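Exo-beta-1,3-glucanase (Streptomyces sp. SirexAA-E, PDB 4PEY) cleaves laminarin and laminarioligosaccharides from their non-reducing ends as an exo-beta-1,3-glucanase of glycoside hydrolase family 55, yielding glucose and laminaribiose. Local coordinates at residues A[487-492]-A[520-525]. The protein carries 1 engineered substitution. Sequence-based numbering, arbitrary orientation. Where two conformers were deposited one is given.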
loop_
_atom_site.group_PDB
_atom_site.type_symbol
_atom_site.label_atom_id
_atom_site.label_comp_id
_atom_site.label_asym_id
_atom_site.label_seq_id
_atom_site.Cartn_x
_atom_site.Cartn_y
_atom_site.Cartn_z
ATOM N N THR A 487 2.477 -6.512 -25.984
ATOM C CA THR A 487 1.705 -7.583 -26.609
ATOM C C THR A 487 0.774 -8.302 -25.617
ATOM O O THR A 487 -0.311 -8.769 -25.978
ATOM C CB THR A 487 2.660 -8.611 -27.259
ATOM O OG1 THR A 487 3.484 -7.941 -28.219
ATOM C CG2 THR A 487 1.890 -9.726 -27.951
ATOM N N THR A 488 1.217 -8.416 -24.365
ATOM C CA THR A 488 0.475 -9.158 -23.352
ATOM C C THR A 488 0.368 -8.360 -22.056
ATOM O O THR A 488 1.366 -7.839 -21.562
ATOM C CB THR A 488 1.141 -10.527 -23.063
ATOM O OG1 THR A 488 1.365 -11.221 -24.297
ATOM C CG2 THR A 488 0.263 -11.381 -22.162
ATOM N N HIS A 489 -0.842 -8.272 -21.514
ATOM C CA HIS A 489 -1.102 -7.560 -20.268
ATOM C C HIS A 489 -2.464 -7.981 -19.760
ATOM O O HIS A 489 -3.341 -8.285 -20.552
ATOM C CB HIS A 489 -1.077 -6.034 -20.464
ATOM C CG HIS A 489 -1.069 -5.267 -19.177
ATOM N ND1 HIS A 489 0.097 -4.945 -18.518
ATOM C CD2 HIS A 489 -2.080 -4.778 -18.420
ATOM C CE1 HIS A 489 -0.196 -4.290 -17.405
ATOM N NE2 HIS A 489 -1.510 -4.166 -17.325
ATOM N N GLU A 490 -2.662 -7.990 -18.449
ATOM C CA GLU A 490 -4.000 -8.264 -17.941
ATOM C C GLU A 490 -4.243 -7.547 -16.620
ATOM O O GLU A 490 -3.395 -7.559 -15.726
ATOM C CB GLU A 490 -4.221 -9.777 -17.800
ATOM C CG GLU A 490 -5.685 -10.176 -17.705
ATOM C CD GLU A 490 -5.925 -11.646 -18.015
ATOM O OE1 GLU A 490 -4.945 -12.430 -18.063
ATOM O OE2 GLU A 490 -7.107 -12.016 -18.206
ATOM N N GLY A 491 -5.399 -6.898 -16.516
ATOM C CA GLY A 491 -5.774 -6.200 -15.299
ATOM C C GLY A 491 -7.195 -6.513 -14.873
ATOM O O GLY A 491 -8.071 -6.744 -15.715
ATOM N N TRP A 492 -7.415 -6.518 -13.559
ATOM C CA TRP A 492 -8.709 -6.845 -12.954
ATOM C C TRP A 492 -9.099 -5.836 -11.872
ATOM O O TRP A 492 -8.311 -5.599 -10.949
ATOM C CB TRP A 492 -8.682 -8.219 -12.280
ATOM C CG TRP A 492 -8.489 -9.459 -13.109
ATOM C CD1 TRP A 492 -9.467 -10.332 -13.512
ATOM C CD2 TRP A 492 -7.243 -10.030 -13.540
ATOM N NE1 TRP A 492 -8.910 -11.388 -14.188
ATOM C CE2 TRP A 492 -7.547 -11.231 -14.222
ATOM C CE3 TRP A 492 -5.906 -9.640 -13.422
ATOM C CZ2 TRP A 492 -6.562 -12.042 -14.790
ATOM C CZ3 TRP A 492 -4.924 -10.443 -13.989
ATOM C CH2 TRP A 492 -5.259 -11.635 -14.662
ATOM N N VAL A 520 -3.915 -8.365 -24.668
ATOM C CA VAL A 520 -4.005 -7.238 -23.742
ATOM C C VAL A 520 -5.451 -7.135 -23.278
ATOM O O VAL A 520 -6.324 -6.718 -24.032
ATOM C CB VAL A 520 -3.537 -5.918 -24.404
ATOM C CG1 VAL A 520 -3.789 -4.721 -23.488
ATOM C CG2 VAL A 520 -2.065 -6.014 -24.783
ATOM N N LYS A 521 -5.707 -7.538 -22.037
ATOM C CA LYS A 521 -7.075 -7.733 -21.571
ATOM C C LYS A 521 -7.352 -7.037 -20.255
ATOM O O LYS A 521 -6.496 -7.013 -19.367
ATOM C CB LYS A 521 -7.373 -9.235 -21.418
ATOM C CG LYS A 521 -7.222 -10.015 -22.710
ATOM C CD LYS A 521 -7.738 -11.442 -22.604
ATOM C CE LYS A 521 -7.062 -12.213 -21.506
ATOM N NZ LYS A 521 -7.489 -13.641 -21.562
ATOM N N PHE A 522 -8.555 -6.479 -20.131
ATOM C CA PHE A 522 -8.998 -5.898 -18.863
ATOM C C PHE A 522 -10.350 -6.431 -18.438
ATOM O O PHE A 522 -11.209 -6.751 -19.272
ATOM C CB PHE A 522 -9.049 -4.364 -18.944
ATOM C CG PHE A 522 -7.697 -3.735 -19.058
ATOM C CD1 PHE A 522 -7.203 -3.347 -20.292
ATOM C CD2 PHE A 522 -6.897 -3.572 -17.936
ATOM C CE1 PHE A 522 -5.939 -2.789 -20.403
ATOM C CE2 PHE A 522 -5.631 -3.018 -18.041
ATOM C CZ PHE A 522 -5.157 -2.615 -19.272
ATOM N N HIS A 523 -10.522 -6.522 -17.127
ATOM C CA HIS A 523 -11.757 -7.002 -16.540
ATOM C C HIS A 523 -12.213 -6.037 -15.472
ATOM O O HIS A 523 -11.448 -5.729 -14.564
ATOM C CB HIS A 523 -11.565 -8.394 -15.934
ATOM C CG HIS A 523 -10.829 -9.338 -16.828
ATOM N ND1 HIS A 523 -11.451 -10.040 -17.839
ATOM C CD2 HIS A 523 -9.522 -9.693 -16.868
ATOM C CE1 HIS A 523 -10.557 -10.787 -18.463
ATOM N NE2 HIS A 523 -9.381 -10.601 -17.890
ATOM N N ASP A 524 -13.455 -5.571 -15.593
ATOM C CA ASP A 524 -14.095 -4.735 -14.580
ATOM C C ASP A 524 -13.358 -3.404 -14.390
ATOM O O ASP A 524 -12.703 -3.166 -13.370
ATOM C CB ASP A 524 -14.209 -5.491 -13.243
ATOM C CG ASP A 524 -14.961 -6.807 -13.366
ATOM O OD1 ASP A 524 -15.552 -7.062 -14.431
ATOM O OD2 ASP A 524 -14.972 -7.591 -12.384
ATOM N N LEU A 525 -13.493 -2.539 -15.392
ATOM C CA LEU A 525 -12.971 -1.173 -15.360
ATOM C C LEU A 525 -14.070 -0.179 -15.012
ATOM O O LEU A 525 -15.237 -0.382 -15.364
ATOM C CB LEU A 525 -12.384 -0.786 -16.717
ATOM C CG LEU A 525 -11.247 -1.637 -17.277
ATOM C CD1 LEU A 525 -10.813 -1.099 -18.631
ATOM C CD2 LEU A 525 -10.082 -1.669 -16.302
HETATM O O HOH W 1 -5.513 -14.571 -19.753
#
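Glu490 reaches from its own strand to Lys521 and His523 of the next, on the face of the sheet that also carries Trp492. Its CB lies 3.9 Å from Lys521 O. With CG anti to the backbone N (chi1 -162°) and the chain extended, the methylene CG rests over the rim of one face of the Trp492 indole, and CD comes level with the His523 ring edge. Glu490 OE2 then accepts a hydrogen bond of 2.7 Å from His523 NE2, nearly straight, through its anti lone pair and close to the imidazole plane. Glu490 OE2 also makes a long salt bridge to Lys521 NZ (3.7 Å); the Lys521 side chain runs alongside that of Glu490, pointing the same way, with its CE 3.3 Å from Glu490 OE2, and Glu490 OE1 turns to a water that also binds NZ. His523 in turn forms an offset stack with the five-membered ring of Trp492, centroids 4.4 Å apart and planes at 25°, its CD2 lying 3.2 Å from Trp492 NE1. With an alanine in place of this glutamate, His523 NE2 and the Lys521 ammonium are likely to lose their carboxylate, and the indole the CG that rests on its face. The parallel backbones are joined by the hydrogen bonds Lys521 N to His489 O, Gly491 N to Lys521 O and His523 N to Gly491 O. On the other face the Phe522 ring packs against Gly491 CA and, obliquely, His489, whose NE2 bonds Tyr480 OH. The pair belongs to the last coils of the second parallel beta-helix of this family 55 enzyme: strand 450-458 flanks 489-498 on one side, antiparallel strand 555-560 borders 520-529 on the other, and strand 480-482 packs against His489 and Phe522.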